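Local coordinates for response regulator receiver protein (Dyadobacter fermentans, PDB 4XLT), which probably serves as a phosphoacceptor receiver domain of a two-component signalling pathway, switching its output through phosphorylation of an aspartate, at residues M4-V9 with K21-S26; F14-Q19 with V32-S37. All coordinates share one frame; numbering follows the deposited sequence. Where two conformers were deposited one is given.

In the fold
Interactions 1 and 2 both lie in the beta-alpha-beta unit made by strand 4-9, helix 13-25 and strand 31-35, with centres about 9 Å apart. Interaction 1 sets the C-terminal part of the helix over strand 4-9, and interaction 2 sets its earlier turns over strand 31-35. The two strands are parallel neighbours, joined by probable hydrogen bonds from R33 N to F6 O and from F35 N to I8 O, both 2.8 Å. I8 also bridges the contacts, its CG2 lying 3.6 Å from L16 CD1. On its other side strand 4-9 neighbours strand 54-60, which ends at D60, the predicted phosphorylation site, unmodified here.

Interaction 1 (M4-V9 with K21-S26); sequences MDFIIV and KLLLKS
L23 presses one methyl, CD1, between F6 and I8, and this single group makes the closest contacts of helix segment 21-26 with strand 4-9. CD1 lies 3.7 Å from F6 CD2, where the two side chains cross at about a right angle and the methyl meets the ring obliquely. I8 approaches differently: its CD1 and L23 CD1 come tip to tip at 3.8 Å. The leucine's CG is anti to the carbonyl carbon (chi1 -72°) and its CD1 anti to CA (chi2 176°), which stretches this branch toward the strand. All three residues are buried, which suits hydrocarbon side chains: isoleucine's long branch reaches from the strand toward the helix, and the flat phenylalanine also packs on L122 and L126 of helix 119-129.

This is helix-on-sheet packing in the parallel alpha/beta fold of receiver domains: F6 and I8 face helix 13-25, whereas I7 between them points to the other side, against F35 and T55. The helix ends just beyond the contact. S26, the first residue to leave helical geometry, turns its OG back to donate to L23 O at 3.1 Å, from 41° above the carbonyl plane. F6 pairs through its backbone with S31, and D5 OD1 accepts a hydrogen bond from S31 OG, on the neighbouring edge strand 31-35.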
loop_
_atom_site.group_PDB
_atom_site.type_symbol
_atom_site.label_atom_id
_atom_site.label_comp_id
_atom_site.label_asym_id
_atom_site.label_seq_id
_atom_site.Cartn_x
_atom_site.Cartn_y
_atom_site.Cartn_z
HETATM N N MSE A 4 7.922 9.861 -16.976
HETATM C CA MSE A 4 6.595 9.734 -16.384
HETATM C C MSE A 4 5.480 9.738 -17.417
HETATM O O MSE A 4 5.574 10.397 -18.452
HETATM C CB MSE A 4 6.338 10.863 -15.385
HETATM C CG MSE A 4 7.374 10.990 -14.293
HETATM SE SE MSE A 4 6.829 12.300 -12.960
HETATM C CE MSE A 4 8.551 12.571 -12.089
ATOM N N ASP A 5 4.416 9.002 -17.120
ATOM C CA ASP A 5 3.186 9.097 -17.889
ATOM C C ASP A 5 2.219 10.017 -17.160
ATOM O O ASP A 5 2.231 10.095 -15.930
ATOM C CB ASP A 5 2.552 7.720 -18.098
ATOM C CG ASP A 5 3.397 6.811 -18.970
ATOM O OD1 ASP A 5 4.309 7.319 -19.658
ATOM O OD2 ASP A 5 3.140 5.588 -18.974
ATOM N N PHE A 6 1.387 10.721 -17.918
ATOM C CA PHE A 6 0.378 11.583 -17.322
ATOM C C PHE A 6 -1.018 11.198 -17.781
ATOM O O PHE A 6 -1.271 11.008 -18.969
ATOM C CB PHE A 6 0.656 13.047 -17.652
ATOM C CG PHE A 6 1.572 13.726 -16.673
ATOM C CD1 PHE A 6 2.926 13.442 -16.663
ATOM C CD2 PHE A 6 1.077 14.650 -15.766
ATOM C CE1 PHE A 6 3.776 14.070 -15.769
ATOM C CE2 PHE A 6 1.919 15.280 -14.867
ATOM C CZ PHE A 6 3.271 14.989 -14.867
ATOM N N ILE A 7 -1.919 11.075 -16.816
ATOM C CA ILE A 7 -3.312 10.784 -17.097
ATOM C C ILE A 7 -4.179 11.915 -16.566
ATOM O O ILE A 7 -4.170 12.204 -15.371
ATOM C CB ILE A 7 -3.745 9.452 -16.464
ATOM C CG1 ILE A 7 -2.915 8.302 -17.040
ATOM C CG2 ILE A 7 -5.234 9.215 -16.682
ATOM C CD1 ILE A 7 -3.186 6.965 -16.394
ATOM N N ILE A 8 -4.912 12.568 -17.459
ATOM C CA ILE A 8 -5.805 13.642 -17.054
ATOM C C ILE A 8 -7.249 13.168 -17.130
ATOM O O ILE A 8 -7.668 12.582 -18.129
ATOM C CB ILE A 8 -5.625 14.900 -17.926
ATOM C CG1 ILE A 8 -4.141 15.235 -18.078
ATOM C CG2 ILE A 8 -6.375 16.078 -17.324
ATOM C CD1 ILE A 8 -3.865 16.383 -19.034
ATOM N N VAL A 9 -7.998 13.409 -16.058
ATOM C CA VAL A 9 -9.407 13.039 -15.986
ATOM C C VAL A 9 -10.241 14.280 -15.699
ATOM O O VAL A 9 -10.235 14.793 -14.581
ATOM C CB VAL A 9 -9.669 11.979 -14.895
ATOM C CG1 VAL A 9 -11.108 11.489 -14.967
ATOM C CG2 VAL A 9 -8.700 10.815 -15.036
ATOM N N LYS A 21 -2.140 20.165 -23.571
ATOM C CA LYS A 21 -1.281 21.046 -24.352
ATOM C C LYS A 21 -0.133 21.603 -23.514
ATOM O O LYS A 21 1.023 21.565 -23.933
ATOM C CB LYS A 21 -2.110 22.191 -24.940
ATOM C CG LYS A 21 -1.352 23.127 -25.862
ATOM C CD LYS A 21 -2.182 24.368 -26.164
ATOM C CE LYS A 21 -3.586 23.998 -26.626
ATOM N NZ LYS A 21 -4.457 25.193 -26.807
ATOM N N LEU A 22 -0.456 22.109 -22.328
ATOM C CA LEU A 22 0.543 22.721 -21.454
ATOM C C LEU A 22 1.586 21.715 -20.970
ATOM O O LEU A 22 2.778 22.016 -20.940
ATOM C CB LEU A 22 -0.133 23.387 -20.253
ATOM C CG LEU A 22 -1.156 24.485 -20.561
ATOM C CD1 LEU A 22 -1.604 25.178 -19.282
ATOM C CD2 LEU A 22 -0.601 25.493 -21.556
ATOM N N LEU A 23 1.132 20.524 -20.588
ATOM C CA LEU A 23 2.034 19.477 -20.119
ATOM C C LEU A 23 2.997 19.034 -21.218
ATOM O O LEU A 23 4.171 18.766 -20.959
ATOM C CB LEU A 23 1.239 18.276 -19.599
ATOM C CG LEU A 23 0.518 18.486 -18.267
ATOM C CD1 LEU A 23 -0.317 17.270 -17.901
ATOM C CD2 LEU A 23 1.520 18.803 -17.167
ATOM N N LEU A 24 2.493 18.958 -22.445
ATOM C CA LEU A 24 3.329 18.618 -23.589
ATOM C C LEU A 24 4.265 19.768 -23.937
ATOM O O LEU A 24 5.386 19.547 -24.395
ATOM C CB LEU A 24 2.469 18.258 -24.802
ATOM C CG LEU A 24 1.738 16.918 -24.738
ATOM C CD1 LEU A 24 0.925 16.699 -26.002
ATOM C CD2 LEU A 24 2.729 15.785 -24.528
ATOM N N LYS A 25 3.799 20.995 -23.713
ATOM C CA LYS A 25 4.580 22.190 -24.022
ATOM C C LYS A 25 5.846 22.259 -23.176
ATOM O O LYS A 25 6.874 22.772 -23.621
ATOM C CB LYS A 25 3.739 23.451 -23.813
ATOM N N SER A 26 5.765 21.743 -21.955
ATOM C CA SER A 26 6.938 21.641 -21.098
ATOM C C SER A 26 7.613 20.289 -21.299
ATOM O O SER A 26 7.040 19.385 -21.910
ATOM C CB SER A 26 6.559 21.836 -19.629
ATOM O OG SER A 26 5.672 20.820 -19.188
#

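Interaction 2 (F14-Q19 with V32-S37); sequences FDLFTQ and VRTFNS
The F35 peptide carbonyl faces the forked end of L16, with L16 CD1 3.7 Å from F35 O, while the phenyl ring of F35 turns to the opposite side of the sheet. There it meets the H44 ring, their planes at about 35°, and packs on A40 and A41 of helix 38-46. The contact is thus part of the three-layer alpha/beta/alpha sandwich of the receiver fold, with strand 31-35 between helices 13-25 and 38-46. The F14 ring has T18 OG1 over one face, 3.6 Å above its plane and offset toward the rim.

L16 and T34 carry the packing, crossing obliquely, with L16 CG 3.7 Å from T34 CB. With its CG anti to the backbone N (chi1 -167°), the leucine holds both methyls over the strand. Beta-branched T34 suits a strand: its CB and CG2 give L16 an apolar surface, while a hydroxyl is tolerated at this partly exposed place. With an alanine in place of L16, T34 CB would probably lose its apolar cover and I8 part of its own, opening a gap between helix and strand. Next to L16 in the chain, D15 OD2 forms a salt bridge with NZ of K115, probably the family's conserved active-site lysine. F14 O accepts two bonds from opposite faces of its plane, from T18 N at 3.0 Å and from T18 OG1 at 2.7 Å.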
loop_
_atom_site.group_PDB
_atom_site.type_symbol
_atom_site.label_atom_id
_atom_site.label_comp_id
_atom_site.label_asym_id
_atom_site.label_seq_id
_atom_site.Cartn_x
_atom_site.Cartn_y
_atom_site.Cartn_z
ATOM N N PHE A 14 -12.685 21.394 -22.878
ATOM C CA PHE A 14 -11.767 22.519 -23.025
ATOM C C PHE A 14 -10.589 22.404 -22.058
ATOM O O PHE A 14 -9.432 22.486 -22.472
ATOM C CB PHE A 14 -12.500 23.844 -22.809
ATOM C CG PHE A 14 -11.593 25.041 -22.778
ATOM C CD1 PHE A 14 -10.996 25.506 -23.940
ATOM C CD2 PHE A 14 -11.339 25.704 -21.588
ATOM C CE1 PHE A 14 -10.157 26.609 -23.914
ATOM C CE2 PHE A 14 -10.503 26.807 -21.555
ATOM C CZ PHE A 14 -9.912 27.260 -22.720
ATOM N N ASP A 15 -10.885 22.204 -20.776
ATOM C CA ASP A 15 -9.833 22.072 -19.769
ATOM C C ASP A 15 -8.952 20.857 -20.042
ATOM O O ASP A 15 -7.740 20.910 -19.845
ATOM C CB ASP A 15 -10.427 21.974 -18.360
ATOM C CG ASP A 15 -11.081 23.268 -17.909
ATOM O OD1 ASP A 15 -10.797 24.324 -18.514
ATOM O OD2 ASP A 15 -11.872 23.230 -16.943
ATOM N N LEU A 16 -9.566 19.770 -20.502
ATOM C CA LEU A 16 -8.846 18.532 -20.778
ATOM C C LEU A 16 -7.741 18.728 -21.815
ATOM O O LEU A 16 -6.576 18.428 -21.556
ATOM C CB LEU A 16 -9.819 17.450 -21.252
ATOM C CG LEU A 16 -9.290 16.018 -21.291
ATOM C CD1 LEU A 16 -8.873 15.565 -19.902
ATOM C CD2 LEU A 16 -10.338 15.081 -21.860
ATOM N N PHE A 17 -8.113 19.239 -22.985
ATOM C CA PHE A 17 -7.160 19.438 -24.072
ATOM C C PHE A 17 -6.165 20.556 -23.773
ATOM O O PHE A 17 -4.997 20.466 -24.146
ATOM C CB PHE A 17 -7.898 19.731 -25.378
ATOM C CG PHE A 17 -8.505 18.513 -26.011
ATOM C CD1 PHE A 17 -7.767 17.734 -26.887
ATOM C CD2 PHE A 17 -9.808 18.141 -25.723
ATOM C CE1 PHE A 17 -8.319 16.608 -27.470
ATOM C CE2 PHE A 17 -10.365 17.015 -26.303
ATOM C CZ PHE A 17 -9.620 16.249 -27.176
ATOM N N THR A 18 -6.632 21.603 -23.097
ATOM C CA THR A 18 -5.764 22.715 -22.721
ATOM C C THR A 18 -4.650 22.248 -21.790
ATOM O O THR A 18 -3.481 22.576 -21.995
ATOM C CB THR A 18 -6.553 23.843 -22.031
ATOM O OG1 THR A 18 -7.524 24.373 -22.942
ATOM C CG2 THR A 18 -5.617 24.958 -21.593
ATOM N N GLN A 19 -5.026 21.482 -20.772
ATOM C CA GLN A 19 -4.066 20.946 -19.814
ATOM C C GLN A 19 -3.068 20.030 -20.508
ATOM O O GLN A 19 -1.867 20.080 -20.232
ATOM C CB GLN A 19 -4.784 20.188 -18.698
ATOM C CG GLN A 19 -3.891 19.833 -17.527
ATOM C CD GLN A 19 -3.381 21.062 -16.802
ATOM O OE1 GLN A 19 -2.231 21.468 -16.975
ATOM N NE2 GLN A 19 -4.239 21.666 -15.989
ATOM N N VAL A 32 0.822 11.943 -22.712
ATOM C CA VAL A 32 -0.369 12.375 -21.993
ATOM C C VAL A 32 -1.608 11.634 -22.481
ATOM O O VAL A 32 -1.973 11.710 -23.652
ATOM C CB VAL A 32 -0.605 13.887 -22.141
ATOM C CG1 VAL A 32 -1.817 14.310 -21.324
ATOM C CG2 VAL A 32 0.630 14.659 -21.710
ATOM N N ARG A 33 -2.248 10.915 -21.566
ATOM C CA ARG A 33 -3.495 10.228 -21.856
ATOM C C ARG A 33 -4.649 11.038 -21.270
ATOM O O ARG A 33 -4.578 11.482 -20.125
ATOM C CB ARG A 33 -3.465 8.812 -21.282
ATOM C CG ARG A 33 -4.287 7.798 -22.048
ATOM C CD ARG A 33 -4.162 6.420 -21.422
ATOM N NE ARG A 33 -2.781 5.949 -21.390
ATOM C CZ ARG A 33 -2.229 5.189 -22.331
ATOM N NH1 ARG A 33 -2.941 4.809 -23.385
ATOM N NH2 ARG A 33 -0.964 4.806 -22.217
ATOM N N THR A 34 -5.704 11.247 -22.051
ATOM C CA THR A 34 -6.821 12.075 -21.597
ATOM C C THR A 34 -8.137 11.309 -21.528
ATOM O O THR A 34 -8.487 10.569 -22.447
ATOM C CB THR A 34 -7.023 13.304 -22.509
ATOM O OG1 THR A 34 -7.205 12.874 -23.863
ATOM C CG2 THR A 34 -5.821 14.235 -22.431
ATOM N N PHE A 35 -8.869 11.501 -20.437
ATOM C CA PHE A 35 -10.163 10.852 -20.267
ATOM C C PHE A 35 -11.249 11.855 -19.907
ATOM O O PHE A 35 -11.069 12.698 -19.027
ATOM C CB PHE A 35 -10.086 9.761 -19.198
ATOM C CG PHE A 35 -9.169 8.630 -19.556
ATOM C CD1 PHE A 35 -9.585 7.632 -20.424
ATOM C CD2 PHE A 35 -7.893 8.562 -19.022
ATOM C CE1 PHE A 35 -8.743 6.589 -20.756
ATOM C CE2 PHE A 35 -7.044 7.520 -19.347
ATOM C CZ PHE A 35 -7.470 6.534 -20.216
ATOM N N ASN A 36 -12.381 11.742 -20.592
ATOM C CA ASN A 36 -13.504 12.647 -20.404
ATOM C C ASN A 36 -14.480 12.114 -19.357
ATOM O O ASN A 36 -15.420 12.804 -18.960
ATOM C CB ASN A 36 -14.221 12.870 -21.738
ATOM C CG ASN A 36 -15.139 14.073 -21.717
ATOM O OD1 ASN A 36 -15.016 14.946 -20.857
ATOM N ND2 ASN A 36 -16.065 14.130 -22.669
ATOM N N SER A 37 -14.247 10.882 -18.915
ATOM C CA SER A 37 -15.114 10.243 -17.928
ATOM C C SER A 37 -14.328 9.360 -16.964
ATOM O O SER A 37 -13.339 8.729 -17.344
ATOM C CB SER A 37 -16.192 9.414 -18.624
ATOM O OG SER A 37 -15.609 8.393 -19.411
#